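Local coordinates for protein alpha-1,2-Mannosidase (Trichoderma reesei, PDB 1HCU) that probably trims alpha-1,2-linked mannose residues from high-mannose N-glycans on proteins, as a calcium-dependent glycosyl hydrolase of family 47, at residues Ser56-Gly61 with Ser451-Ala455; Leu134-Gln138 with Leu188-Asn194; Gly143-Ala147 with Thr158-Asn162; Leu181-Thr186 with Tyr197-Gln202; Leu256-Phe262 with Phe490-Ser494. One frame throughout, in Å; residues are numbered along the deposited sequence.

Contact 1: Ser56-Gly61 with Ser451-Ala455; sequences SSAIDG and SFWFA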
# COMPACT_ATOMS: atom_id res chain seq x y z
N SER A 56 -4.46 -12.57 -9.52
CA SER A 56 -3.93 -11.56 -8.63
C SER A 56 -2.48 -11.78 -8.16
O SER A 56 -1.60 -10.97 -8.46
CB SER A 56 -4.86 -11.44 -7.41
OG SER A 56 -4.55 -10.32 -6.62
N SER A 57 -2.23 -12.88 -7.44
CA SER A 57 -0.88 -13.16 -6.94
C SER A 57 0.20 -13.20 -8.02
O SER A 57 1.33 -12.79 -7.77
CB SER A 57 -0.86 -14.49 -6.16
OG SER A 57 -1.60 -14.38 -4.96
N ALA A 58 -0.13 -13.68 -9.21
CA ALA A 58 0.88 -13.74 -10.28
C ALA A 58 1.29 -12.35 -10.77
O ALA A 58 2.47 -12.09 -10.98
CB ALA A 58 0.36 -14.58 -11.46
N ILE A 59 0.32 -11.46 -10.94
CA ILE A 59 0.60 -10.10 -11.41
C ILE A 59 1.26 -9.24 -10.33
O ILE A 59 2.21 -8.51 -10.59
CB ILE A 59 -0.69 -9.41 -11.89
CG1 ILE A 59 -1.38 -10.28 -12.96
CG2 ILE A 59 -0.37 -8.03 -12.46
CD1 ILE A 59 -0.52 -10.57 -14.18
N ASP A 60 0.73 -9.35 -9.12
CA ASP A 60 1.24 -8.60 -7.98
C ASP A 60 2.69 -8.97 -7.63
O ASP A 60 3.45 -8.12 -7.18
CB ASP A 60 0.33 -8.83 -6.78
CG ASP A 60 -0.22 -7.54 -6.21
OD1 ASP A 60 -0.16 -6.51 -6.91
OD2 ASP A 60 -0.73 -7.55 -5.06
N GLY A 61 3.08 -10.23 -7.85
CA GLY A 61 4.44 -10.65 -7.53
C GLY A 61 5.45 -10.53 -8.66
O GLY A 61 6.67 -10.62 -8.43
N SER A 451 -2.20 -11.52 -2.05
CA SER A 451 -1.24 -11.18 -3.09
C SER A 451 -0.22 -10.11 -2.67
O SER A 451 0.94 -10.17 -3.10
CB SER A 451 -1.98 -10.74 -4.37
OG SER A 451 -2.63 -9.49 -4.22
N PHE A 452 -0.62 -9.15 -1.84
CA PHE A 452 0.33 -8.12 -1.42
C PHE A 452 1.51 -8.70 -0.62
O PHE A 452 2.50 -8.02 -0.35
CB PHE A 452 -0.37 -6.99 -0.65
CG PHE A 452 -1.27 -7.47 0.47
CD1 PHE A 452 -0.73 -8.10 1.58
CD2 PHE A 452 -2.64 -7.24 0.42
CE1 PHE A 452 -1.54 -8.50 2.63
CE2 PHE A 452 -3.47 -7.64 1.47
CZ PHE A 452 -2.91 -8.27 2.58
N TRP A 453 1.41 -9.97 -0.24
CA TRP A 453 2.52 -10.62 0.47
C TRP A 453 3.65 -10.65 -0.57
O TRP A 453 4.79 -10.30 -0.27
CB TRP A 453 2.12 -12.03 0.88
CG TRP A 453 3.24 -12.91 1.36
CD1 TRP A 453 3.61 -14.12 0.84
CD2 TRP A 453 4.10 -12.69 2.50
NE1 TRP A 453 4.63 -14.66 1.57
CE2 TRP A 453 4.95 -13.81 2.60
CE3 TRP A 453 4.22 -11.66 3.44
CZ2 TRP A 453 5.92 -13.93 3.60
CZ3 TRP A 453 5.18 -11.78 4.44
CH2 TRP A 453 6.02 -12.91 4.51
N PHE A 454 3.30 -11.04 -1.80
CA PHE A 454 4.26 -11.10 -2.90
C PHE A 454 4.74 -9.73 -3.35
O PHE A 454 5.94 -9.50 -3.52
CB PHE A 454 3.65 -11.78 -4.13
CG PHE A 454 3.51 -13.27 -4.01
CD1 PHE A 454 2.25 -13.85 -3.88
CD2 PHE A 454 4.64 -14.08 -4.03
CE1 PHE A 454 2.12 -15.23 -3.77
CE2 PHE A 454 4.51 -15.46 -3.93
CZ PHE A 454 3.26 -16.04 -3.80
N ALA A 455 3.80 -8.81 -3.54
CA ALA A 455 4.12 -7.48 -4.04
C ALA A 455 4.75 -6.50 -3.07
O ALA A 455 5.61 -5.71 -3.45
CB ALA A 455 2.87 -6.86 -4.65

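Contact 2: Leu134-Gln138 with Leu188-Asn194; sequences LRQAQ and LSDLTGN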
# COMPACT_ATOMS: atom_id res chain seq x y z
N LEU A 134 1.89 -3.85 -21.28
CA LEU A 134 1.27 -2.57 -21.57
C LEU A 134 -0.05 -2.72 -22.32
O LEU A 134 -1.03 -2.04 -22.01
CB LEU A 134 2.23 -1.68 -22.37
CG LEU A 134 1.71 -0.31 -22.84
CD1 LEU A 134 1.13 0.46 -21.67
CD2 LEU A 134 2.85 0.47 -23.47
N ARG A 135 -0.09 -3.62 -23.30
CA ARG A 135 -1.32 -3.83 -24.06
C ARG A 135 -2.44 -4.28 -23.13
O ARG A 135 -3.55 -3.75 -23.18
CB ARG A 135 -1.13 -4.87 -25.16
CG ARG A 135 -0.29 -4.39 -26.32
N GLN A 136 -2.14 -5.25 -22.27
CA GLN A 136 -3.15 -5.75 -21.34
C GLN A 136 -3.59 -4.68 -20.35
O GLN A 136 -4.76 -4.65 -19.95
CB GLN A 136 -2.62 -6.99 -20.61
CG GLN A 136 -2.65 -8.28 -21.46
CD GLN A 136 -4.03 -8.92 -21.54
OE1 GLN A 136 -4.21 -10.08 -21.18
NE2 GLN A 136 -5.02 -8.17 -22.00
N ALA A 137 -2.68 -3.80 -19.96
CA ALA A 137 -3.01 -2.73 -19.01
C ALA A 137 -4.02 -1.77 -19.64
O ALA A 137 -4.99 -1.37 -19.01
CB ALA A 137 -1.75 -1.97 -18.62
N GLN A 138 -3.78 -1.41 -20.89
CA GLN A 138 -4.69 -0.52 -21.59
C GLN A 138 -6.04 -1.20 -21.80
O GLN A 138 -7.08 -0.56 -21.67
CB GLN A 138 -4.07 -0.10 -22.93
CG GLN A 138 -4.94 0.83 -23.74
CD GLN A 138 -4.15 1.56 -24.80
OE1 GLN A 138 -3.24 0.99 -25.41
NE2 GLN A 138 -4.49 2.82 -25.04
N LEU A 188 -0.25 5.49 -17.46
CA LEU A 188 -0.75 4.82 -18.65
C LEU A 188 -0.83 5.79 -19.85
O LEU A 188 -0.41 5.45 -20.96
CB LEU A 188 -2.13 4.19 -18.36
CG LEU A 188 -2.75 3.31 -19.46
CD1 LEU A 188 -1.83 2.13 -19.74
CD2 LEU A 188 -4.11 2.83 -19.03
N SER A 189 -1.37 6.99 -19.63
CA SER A 189 -1.47 7.98 -20.71
C SER A 189 -0.09 8.31 -21.26
O SER A 189 0.10 8.44 -22.46
CB SER A 189 -2.10 9.29 -20.21
OG SER A 189 -3.47 9.12 -19.90
N ASP A 190 0.88 8.46 -20.37
CA ASP A 190 2.23 8.79 -20.80
C ASP A 190 2.85 7.65 -21.60
O ASP A 190 3.60 7.89 -22.55
CB ASP A 190 3.11 9.11 -19.59
CG ASP A 190 2.84 10.50 -19.02
OD1 ASP A 190 3.48 10.85 -18.00
OD2 ASP A 190 2.01 11.24 -19.60
N LEU A 191 2.54 6.42 -21.23
CA LEU A 191 3.07 5.25 -21.91
C LEU A 191 2.37 4.95 -23.23
O LEU A 191 3.01 4.48 -24.17
CB LEU A 191 2.97 4.03 -20.99
CG LEU A 191 4.27 3.40 -20.48
CD1 LEU A 191 5.39 4.41 -20.43
CD2 LEU A 191 4.01 2.78 -19.11
N THR A 192 1.07 5.23 -23.30
CA THR A 192 0.28 4.97 -24.51
C THR A 192 0.13 6.17 -25.45
O THR A 192 -0.10 6.00 -26.63
CB THR A 192 -1.16 4.54 -24.16
OG1 THR A 192 -1.83 5.62 -23.48
CG2 THR A 192 -1.17 3.30 -23.26
N GLY A 193 0.24 7.38 -24.92
CA GLY A 193 0.09 8.55 -25.75
C GLY A 193 -1.37 8.99 -25.82
O GLY A 193 -1.70 9.96 -26.50
N ASN A 194 -2.23 8.27 -25.11
CA ASN A 194 -3.66 8.58 -25.07
C ASN A 194 -3.93 9.35 -23.76
O ASN A 194 -3.94 8.76 -22.68
CB ASN A 194 -4.48 7.28 -25.09
CG ASN A 194 -5.97 7.54 -25.05
OD1 ASN A 194 -6.41 8.67 -24.92
ND2 ASN A 194 -6.75 6.47 -25.17

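Contact 3: Gly143-Ala147 with Thr158-Asn162; sequences GLKVA and TVFFN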
# COMPACT_ATOMS: atom_id res chain seq x y z
N GLY A 143 -11.89 -0.81 -19.83
CA GLY A 143 -13.13 -1.30 -19.27
C GLY A 143 -13.40 -0.56 -17.98
O GLY A 143 -14.53 -0.16 -17.68
N LEU A 144 -12.34 -0.38 -17.21
CA LEU A 144 -12.44 0.31 -15.93
C LEU A 144 -12.90 1.76 -16.10
O LEU A 144 -13.61 2.29 -15.25
CB LEU A 144 -11.07 0.28 -15.24
CG LEU A 144 -10.82 -0.62 -14.02
CD1 LEU A 144 -11.64 -1.89 -14.03
CD2 LEU A 144 -9.34 -0.92 -13.98
N LYS A 145 -12.53 2.38 -17.22
CA LYS A 145 -12.89 3.78 -17.44
C LYS A 145 -14.37 4.12 -17.36
O LYS A 145 -14.73 5.28 -17.18
CB LYS A 145 -12.30 4.27 -18.77
CG LYS A 145 -12.97 3.74 -20.01
CD LYS A 145 -12.49 4.53 -21.22
CE LYS A 145 -13.17 4.07 -22.49
NZ LYS A 145 -12.75 4.89 -23.67
N VAL A 146 -15.24 3.11 -17.49
CA VAL A 146 -16.69 3.35 -17.41
C VAL A 146 -17.04 3.90 -16.02
O VAL A 146 -18.10 4.50 -15.82
CB VAL A 146 -17.51 2.04 -17.70
CG1 VAL A 146 -17.48 1.10 -16.49
CG2 VAL A 146 -18.94 2.40 -18.07
N ALA A 147 -16.13 3.70 -15.08
CA ALA A 147 -16.29 4.16 -13.71
C ALA A 147 -16.41 5.69 -13.63
O ALA A 147 -17.06 6.23 -12.73
CB ALA A 147 -15.10 3.71 -12.87
N THR A 158 -17.43 0.70 -8.12
CA THR A 158 -17.64 -0.63 -8.68
C THR A 158 -18.16 -0.62 -10.11
O THR A 158 -19.02 0.19 -10.47
CB THR A 158 -18.64 -1.43 -7.81
OG1 THR A 158 -18.18 -1.46 -6.45
CG2 THR A 158 -18.78 -2.86 -8.32
N VAL A 159 -17.62 -1.52 -10.94
CA VAL A 159 -18.05 -1.67 -12.33
C VAL A 159 -18.24 -3.15 -12.63
O VAL A 159 -17.90 -4.01 -11.82
CB VAL A 159 -17.03 -1.10 -13.33
CG1 VAL A 159 -16.88 0.40 -13.12
CG2 VAL A 159 -15.69 -1.83 -13.21
N PHE A 160 -18.81 -3.44 -13.80
CA PHE A 160 -19.05 -4.82 -14.23
C PHE A 160 -18.61 -4.97 -15.68
O PHE A 160 -18.73 -4.02 -16.46
CB PHE A 160 -20.55 -5.17 -14.11
CG PHE A 160 -21.10 -5.06 -12.71
CD1 PHE A 160 -21.49 -3.83 -12.18
CD2 PHE A 160 -21.24 -6.21 -11.92
CE1 PHE A 160 -22.02 -3.74 -10.88
CE2 PHE A 160 -21.77 -6.12 -10.63
CZ PHE A 160 -22.16 -4.88 -10.11
N PHE A 161 -18.11 -6.14 -16.05
CA PHE A 161 -17.64 -6.41 -17.42
C PHE A 161 -18.51 -7.46 -18.09
O PHE A 161 -18.61 -7.52 -19.32
CB PHE A 161 -16.20 -6.94 -17.42
CG PHE A 161 -15.16 -5.90 -17.09
CD1 PHE A 161 -13.81 -6.24 -17.09
CD2 PHE A 161 -15.53 -4.61 -16.78
CE1 PHE A 161 -12.84 -5.29 -16.78
CE2 PHE A 161 -14.57 -3.65 -16.47
CZ PHE A 161 -13.22 -3.99 -16.47
N ASN A 162 -19.12 -8.31 -17.28
CA ASN A 162 -19.94 -9.40 -17.75
C ASN A 162 -21.36 -9.23 -17.22
O ASN A 162 -21.56 -9.16 -16.01
CB ASN A 162 -19.36 -10.72 -17.22
CG ASN A 162 -20.06 -11.94 -17.78
OD1 ASN A 162 -21.19 -11.85 -18.26
ND2 ASN A 162 -19.39 -13.09 -17.71

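Contact 4: Leu181-Thr186 with Tyr197-Gln202; sequences LVLEWT and YAQLAQ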
# COMPACT_ATOMS: atom_id res chain seq x y z
N LEU A 181 -6.04 6.56 -8.02
CA LEU A 181 -6.10 6.15 -9.43
C LEU A 181 -5.21 7.00 -10.32
O LEU A 181 -4.77 6.55 -11.39
CB LEU A 181 -7.53 6.26 -9.93
CG LEU A 181 -8.58 5.58 -9.04
CD1 LEU A 181 -9.98 5.87 -9.58
CD2 LEU A 181 -8.30 4.10 -8.98
N VAL A 182 -4.96 8.24 -9.88
CA VAL A 182 -4.17 9.21 -10.63
C VAL A 182 -2.76 8.78 -11.04
O VAL A 182 -2.34 9.02 -12.17
CB VAL A 182 -4.11 10.57 -9.87
CG1 VAL A 182 -3.50 10.39 -8.49
CG2 VAL A 182 -3.32 11.57 -10.67
N LEU A 183 -2.03 8.13 -10.14
CA LEU A 183 -0.67 7.70 -10.46
C LEU A 183 -0.63 6.71 -11.62
O LEU A 183 0.05 6.94 -12.62
CB LEU A 183 -0.01 7.03 -9.24
CG LEU A 183 1.50 7.22 -9.04
CD1 LEU A 183 2.04 6.11 -8.12
CD2 LEU A 183 2.23 7.20 -10.36
N GLU A 184 -1.38 5.62 -11.52
CA GLU A 184 -1.32 4.64 -12.60
C GLU A 184 -2.01 5.02 -13.90
O GLU A 184 -1.58 4.61 -14.97
CB GLU A 184 -1.77 3.24 -12.13
CG GLU A 184 -2.79 3.13 -11.01
CD GLU A 184 -2.29 3.63 -9.67
OE1 GLU A 184 -2.60 4.78 -9.32
OE2 GLU A 184 -1.59 2.87 -8.97
N TRP A 185 -3.06 5.82 -13.80
CA TRP A 185 -3.77 6.26 -14.99
C TRP A 185 -2.98 7.34 -15.75
O TRP A 185 -3.03 7.40 -16.97
CB TRP A 185 -5.17 6.75 -14.60
CG TRP A 185 -6.12 5.60 -14.36
CD1 TRP A 185 -6.01 4.64 -13.39
CD2 TRP A 185 -7.26 5.25 -15.15
NE1 TRP A 185 -7.01 3.70 -13.54
CE2 TRP A 185 -7.79 4.05 -14.61
CE3 TRP A 185 -7.88 5.82 -16.27
CZ2 TRP A 185 -8.92 3.42 -15.16
CZ3 TRP A 185 -9.00 5.19 -16.81
CH2 TRP A 185 -9.50 4.00 -16.25
N THR A 186 -2.25 8.17 -15.01
CA THR A 186 -1.44 9.20 -15.66
C THR A 186 -0.25 8.49 -16.31
O THR A 186 0.17 8.84 -17.41
CB THR A 186 -0.92 10.25 -14.65
OG1 THR A 186 -2.01 11.06 -14.19
CG2 THR A 186 0.12 11.16 -15.31
N TYR A 197 -6.90 8.72 -20.25
CA TYR A 197 -6.71 8.09 -18.95
C TYR A 197 -6.39 9.08 -17.84
O TYR A 197 -7.07 9.12 -16.82
CB TYR A 197 -5.64 7.00 -19.04
CG TYR A 197 -5.92 6.01 -20.15
CD1 TYR A 197 -7.10 5.26 -20.16
CD2 TYR A 197 -5.05 5.89 -21.23
CE1 TYR A 197 -7.41 4.43 -21.23
CE2 TYR A 197 -5.36 5.06 -22.31
CZ TYR A 197 -6.54 4.33 -22.30
OH TYR A 197 -6.88 3.56 -23.39
N ALA A 198 -5.35 9.89 -18.04
CA ALA A 198 -4.95 10.90 -17.06
C ALA A 198 -6.06 11.93 -16.82
O ALA A 198 -6.33 12.31 -15.67
CB ALA A 198 -3.69 11.61 -17.54
N GLN A 199 -6.71 12.36 -17.90
CA GLN A 199 -7.79 13.35 -17.81
C GLN A 199 -8.91 12.89 -16.88
O GLN A 199 -9.41 13.65 -16.06
CB GLN A 199 -8.36 13.63 -19.21
CG GLN A 199 -7.44 14.48 -20.07
CD GLN A 199 -7.83 14.49 -21.55
OE1 GLN A 199 -7.25 15.23 -22.35
NE2 GLN A 199 -8.82 13.67 -21.91
N LEU A 200 -9.30 11.63 -17.03
CA LEU A 200 -10.35 11.04 -16.23
C LEU A 200 -9.99 10.98 -14.76
O LEU A 200 -10.76 11.43 -13.90
CB LEU A 200 -10.66 9.64 -16.75
CG LEU A 200 -11.89 9.43 -17.65
CD1 LEU A 200 -12.35 10.74 -18.28
CD2 LEU A 200 -11.56 8.38 -18.70
N ALA A 201 -8.83 10.43 -14.45
CA ALA A 201 -8.39 10.28 -13.07
C ALA A 201 -8.21 11.63 -12.38
O ALA A 201 -8.63 11.82 -11.23
CB ALA A 201 -7.08 9.50 -13.02
N GLN A 202 -7.59 12.56 -13.09
CA GLN A 202 -7.33 13.89 -12.56
C GLN A 202 -8.58 14.71 -12.32
O GLN A 202 -8.62 15.56 -11.43
CB GLN A 202 -6.37 14.62 -13.50
CG GLN A 202 -5.00 13.97 -13.51
CD GLN A 202 -4.05 14.62 -14.48
OE1 GLN A 202 -3.00 14.06 -14.79
NE2 GLN A 202 -4.40 15.80 -14.96

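Contact 5: Leu256-Phe262 with Phe490-Ser494; sequences LYDPVAF and FSIRS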
# COMPACT_ATOMS: atom_id res chain seq x y z
N LEU A 256 6.46 13.65 -7.09
CA LEU A 256 7.72 13.00 -7.44
C LEU A 256 7.61 12.63 -8.92
O LEU A 256 8.58 12.78 -9.68
CB LEU A 256 7.91 11.72 -6.60
CG LEU A 256 9.32 11.14 -6.42
CD1 LEU A 256 9.24 9.67 -5.98
CD2 LEU A 256 10.11 11.25 -7.70
N TYR A 257 6.44 12.15 -9.33
CA TYR A 257 6.22 11.75 -10.71
C TYR A 257 6.44 12.92 -11.68
O TYR A 257 6.92 12.73 -12.79
CB TYR A 257 4.80 11.17 -10.89
CG TYR A 257 4.59 10.56 -12.26
CD1 TYR A 257 3.88 11.25 -13.26
CD2 TYR A 257 5.16 9.33 -12.60
CE1 TYR A 257 3.76 10.72 -14.55
CE2 TYR A 257 5.04 8.80 -13.89
CZ TYR A 257 4.34 9.50 -14.86
OH TYR A 257 4.24 8.97 -16.12
N ASP A 258 6.10 14.13 -11.25
CA ASP A 258 6.29 15.34 -12.05
C ASP A 258 6.04 16.56 -11.16
O ASP A 258 4.91 17.00 -10.99
CB ASP A 258 5.34 15.36 -13.27
CG ASP A 258 5.58 16.56 -14.18
OD1 ASP A 258 5.03 16.58 -15.30
OD2 ASP A 258 6.32 17.48 -13.78
N PRO A 259 7.11 17.14 -10.60
CA PRO A 259 7.06 18.31 -9.70
C PRO A 259 6.35 19.53 -10.28
O PRO A 259 5.80 20.33 -9.53
CB PRO A 259 8.54 18.62 -9.42
CG PRO A 259 9.27 17.36 -9.77
CD PRO A 259 8.51 16.79 -10.93
N VAL A 260 6.39 19.69 -11.60
CA VAL A 260 5.75 20.83 -12.22
C VAL A 260 4.25 20.63 -12.38
O VAL A 260 3.45 21.38 -11.82
CB VAL A 260 6.36 21.15 -13.61
CG1 VAL A 260 5.60 22.31 -14.27
CG2 VAL A 260 7.84 21.51 -13.45
N ALA A 261 3.87 19.60 -13.12
CA ALA A 261 2.46 19.33 -13.35
C ALA A 261 1.63 19.15 -12.09
O ALA A 261 0.47 19.56 -12.04
CB ALA A 261 2.30 18.10 -14.24
N PHE A 262 2.23 18.54 -11.06
CA PHE A 262 1.48 18.29 -9.83
C PHE A 262 1.97 19.03 -8.59
O PHE A 262 1.85 18.53 -7.47
CB PHE A 262 1.43 16.78 -9.56
CG PHE A 262 1.00 15.97 -10.76
CD1 PHE A 262 1.94 15.50 -11.67
CD2 PHE A 262 -0.35 15.72 -11.00
CE1 PHE A 262 1.54 14.79 -12.81
CE2 PHE A 262 -0.76 15.02 -12.14
CZ PHE A 262 0.19 14.55 -13.04
N PHE A 490 6.96 2.82 -10.63
CA PHE A 490 6.79 3.33 -11.99
C PHE A 490 7.91 4.33 -12.28
O PHE A 490 8.37 5.02 -11.37
CB PHE A 490 5.46 4.07 -12.13
CG PHE A 490 4.26 3.25 -11.82
CD1 PHE A 490 3.10 3.85 -11.34
CD2 PHE A 490 4.28 1.87 -12.00
CE1 PHE A 490 1.97 3.08 -11.05
CE2 PHE A 490 3.17 1.10 -11.72
CZ PHE A 490 2.01 1.71 -11.24
N SER A 491 8.36 4.41 -13.53
CA SER A 491 9.38 5.41 -13.87
C SER A 491 8.66 6.75 -13.84
O SER A 491 7.48 6.81 -14.19
CB SER A 491 9.95 5.19 -15.28
OG SER A 491 10.70 4.00 -15.37
N ILE A 492 9.36 7.81 -13.44
CA ILE A 492 8.74 9.14 -13.40
C ILE A 492 8.70 9.71 -14.81
O ILE A 492 9.52 9.36 -15.66
CB ILE A 492 9.52 10.09 -12.47
CG1 ILE A 492 10.88 10.45 -13.09
CG2 ILE A 492 9.72 9.42 -11.10
CD1 ILE A 492 11.64 11.51 -12.33
N ARG A 493 7.76 10.61 -15.06
CA ARG A 493 7.56 11.22 -16.37
C ARG A 493 8.78 11.49 -17.27
O ARG A 493 8.73 11.20 -18.47
CB ARG A 493 6.73 12.50 -16.21
CG ARG A 493 6.40 13.20 -17.51
CD ARG A 493 5.27 14.19 -17.30
NE ARG A 493 3.96 13.54 -17.33
CZ ARG A 493 2.84 14.11 -16.91
NH1 ARG A 493 1.69 13.45 -16.99
NH2 ARG A 493 2.86 15.33 -16.39
N SER A 494 9.85 12.05 -16.72
CA SER A 494 11.02 12.31 -17.57
C SER A 494 10.63 13.28 -18.69
O SER A 494 10.99 14.46 -18.66
CB SER A 494 11.53 11.01 -18.21
OG SER A 494 11.95 10.08 -17.22

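Contact 1: Ser56-Gly61 with Ser451-Ala455
The hydroxyl of S451 has two hydrogen-bond partners: it donates to D60 OD2, with S451 OG 2.8 Å from that oxygen, and it is also bonded to R104 NE of helix 98-117. The approach to D60 OD2 comes from above the carboxylate plane, 39° out of it. A chi1 of 69° puts S451 OG between its own backbone N and carbonyl carbon, where it faces helix 56-67. S56 OG lies 3.2 Å from S451 OG. The other carboxylate oxygen, D60 OD1, is bonded by H488 NE2, so that both oxygens of this buried acid have a partner; R104 NE makes only a long, weak ion pair with D60 OD2.

Around this polar pair the packing is tight and small. S57 CA is 3.7 Å from S451 CB, and A455 CB rests 3.5 Å from D60 CG. Farther along, F454 CB lies 3.7 Å from G61 CA, while F454 CE1 lies 3.9 Å from S57 CB; S57 OG itself bonds to D38 O. The ring of F454 also meets F23 edge to face.

The short axes run 7.7 Å apart and only 17° from parallel, with small residues (S57, S451, G61, A455) beside D60 and F454. Such near-parallel neighbours are consistent with two helices of one layer of the (alpha/alpha)7 barrel of family 47.

Contact 2: Leu134-Gln138 with Leu188-Asn194
L134 CD1 is the centre of the first shell: it lies 3.9 Å from L188 CD1, while T192 CG2 and L191 CB are almost as near. L134 has CG anti to its backbone N (chi1 176°), which sends this methyl toward the second helix. One turn on, A137 CB adds a longer touch to L188 CD1 at 4.3 Å. The amide of Q138 packs on the methyl of T192, with Q138 OE1 3.8 Å from T192 CG2. The NE2 of the same amide is bonded to Y197 OH of helix 196-209.

The second shell fixes T192. Its hydroxyl donates back to the preceding turn, T192 OG1 to L188 O at 2.9 Å, reaching the carbonyl from above its plane; L188 O also accepts from T192 N, so two donors grip it. T192 OG1 in turn accepts from N194 N at 3.1 Å, an ST turn with a nearly straight N-H (162°). Because the hydroxyl both donates and accepts, the rotation of T192 is set and CG2 faces Q138. G193, with positive phi, takes the chain out of the helix, and S189 OG closes the end by donating to N194 O at 2.8 Å.

The axes approach to 11.0 Å and cross at -128°, a wide separation bridged by leucine side chains. Since the two segments share no hydrogen bond, their mutual fit rests on methyl packing, while the polar groups of T192 and S189 help to end helix 182-192 and that of Q138 ties to Y197.

Contact 3: Gly143-Ala147 with Thr158-Asn162
G143 meets F161 through its backbone alone: its carbonyl carbon C lies 3.6 Å from F161 CE2. With no side chain at this position, the outer end of the ring can come down on the C-terminal part of helix 127-144. The ring gets there because F161 CG stands anti to the carbonyl carbon (chi1 -72°), and the end of the side chain swings nearer than its CB would suggest.

L144 behaves in the same indirect way. Its CB leaves away from the other segment, yet L144 CD1 returns to sit 3.6 Å from F161 CZ. The distance from L144 CD1 to V159 CG2 is 4.1 Å. That one methyl therefore touches both the ring and the valine, with L144 and V159 crossing at about a right angle.

Next, V146 has its CB directed toward the strand, and V146 CG1 comes 3.5 Å from V159 CG1, the two side chains sliding past each other in opposite directions. A147 finishes the patch, its CB 3.8 Å from V159 CG1, so V159 uses one methyl for V146 and A147 and the other for L144. V98 of helix 98-117 touches both A147 and V159.

All contacts between the segments are packing contacts. They seat the C-terminal part of helix 127-144 and the 3-10 segment 145-147 on strand 158-160, the middle strand of a three-stranded antiparallel sheet flanked by 96-97 and 166-167.

Contact 4: Leu181-Thr186 with Tyr197-Gln202
W185 meets Y197 obliquely: Y197 O lies at the indole edge, 3.4 Å from W185 CE3, and W185 CZ3 lies at the edge of the tyrosine ring, 3.9 Å from Y197 CD1. The ring planes are inclined by 66° with centroids 6.0 Å apart. Another aromatic, F148, meets the indole edge to face, while N102 and L106 of helix 98-117 also touch W185. The phenol end of Y197 leads away to bond N142 OD1, which anchors that ring to helix 127-144.

The motif is an antiparallel alpha-alpha hairpin. Helices 182-192 and 196-209 follow each other through a short turn, and their local axes approach to 8.0 Å at 162°, consistent with the helical (alpha/alpha)7 barrel of family 47. Alanines permit the close spacing: A201 CB packs 3.7 Å from W185 CB and also rests on V182 CA, and A198 CB lies over T186.

On the other flank, T186 OG1 donates to V182 O of its own helix at 2.9 Å. T186 N bonds to the same oxygen from the opposite face of the carbonyl plane, so V182 O is gripped from two sides and the hydroxyl is directed back into its helix. Q202 completes this edge with its extended chain, which also touches F262. The Q202 and V182 side chains cross at about a right angle, with V182 CG2 4.1 Å from Q202 CG.

Contact 5: Leu256-Phe262 with Phe490-Ser494
The Asx turn of D258, just past the end of helix 245-257, receives R493 from the chain that follows strand 489-491. The salt bridge joins D258 OD1 and R493 NH2 at 2.7 Å, the oxygen using its anti lone pair, with the carboxylate and guanidinium planes 86° apart. The second oxygen, D258 OD2, accepts from V260 N at 3.1 Å and weakly from A261 N, which ties the carboxylate to the turn. The arginine is bent at chi3 (-82°), and its NE makes a second salt bridge, to D190.

Upstream, R493 N donates to Y257 O over 3.2 Å, in the carbonyl plane. Over the face of the Y257 ring lies R493 CB, a CH-pi contact of 4.3 Å to the centroid; at the ring's edge, S491 O is 3.2 Å from Y257 CE2. The Y257 hydroxyl also bonds D190 and R187. L256 CD2 and I492 CG2 complete the packing at 3.9 Å.

T186 and D190 place helix 182-192 beside Y257 and R493, while V482 on the partner strand 481-483 touches L256 and I492. F490 packs on helix 98-117, so this C-terminal hairpin strand is wedged among helices of the barrel.

Overall arrangement
Contacts 2, 4 and 5 form one connected patch around helix 182-192: centres of contacts 2 and 4 are 11 Å apart, those of 4 and 5 are 13 Å apart. D190 joins contact 2 to contact 5. Contact 3 joins contact 4 where L144 and K145 pack on W185. Contact 1 stands apart, its centre 21 to 25 Å from the others, and closes a loop of the chain enclosing contacts 2, 3 and 4. Its F452 side chain is about 7 Å from those of the probable active-site residues E100 and E393 and about 8 Å from the bound calcium. The side chains of L144 in contact 3 and L181 in contact 4 are each about 9 Å from that of E100.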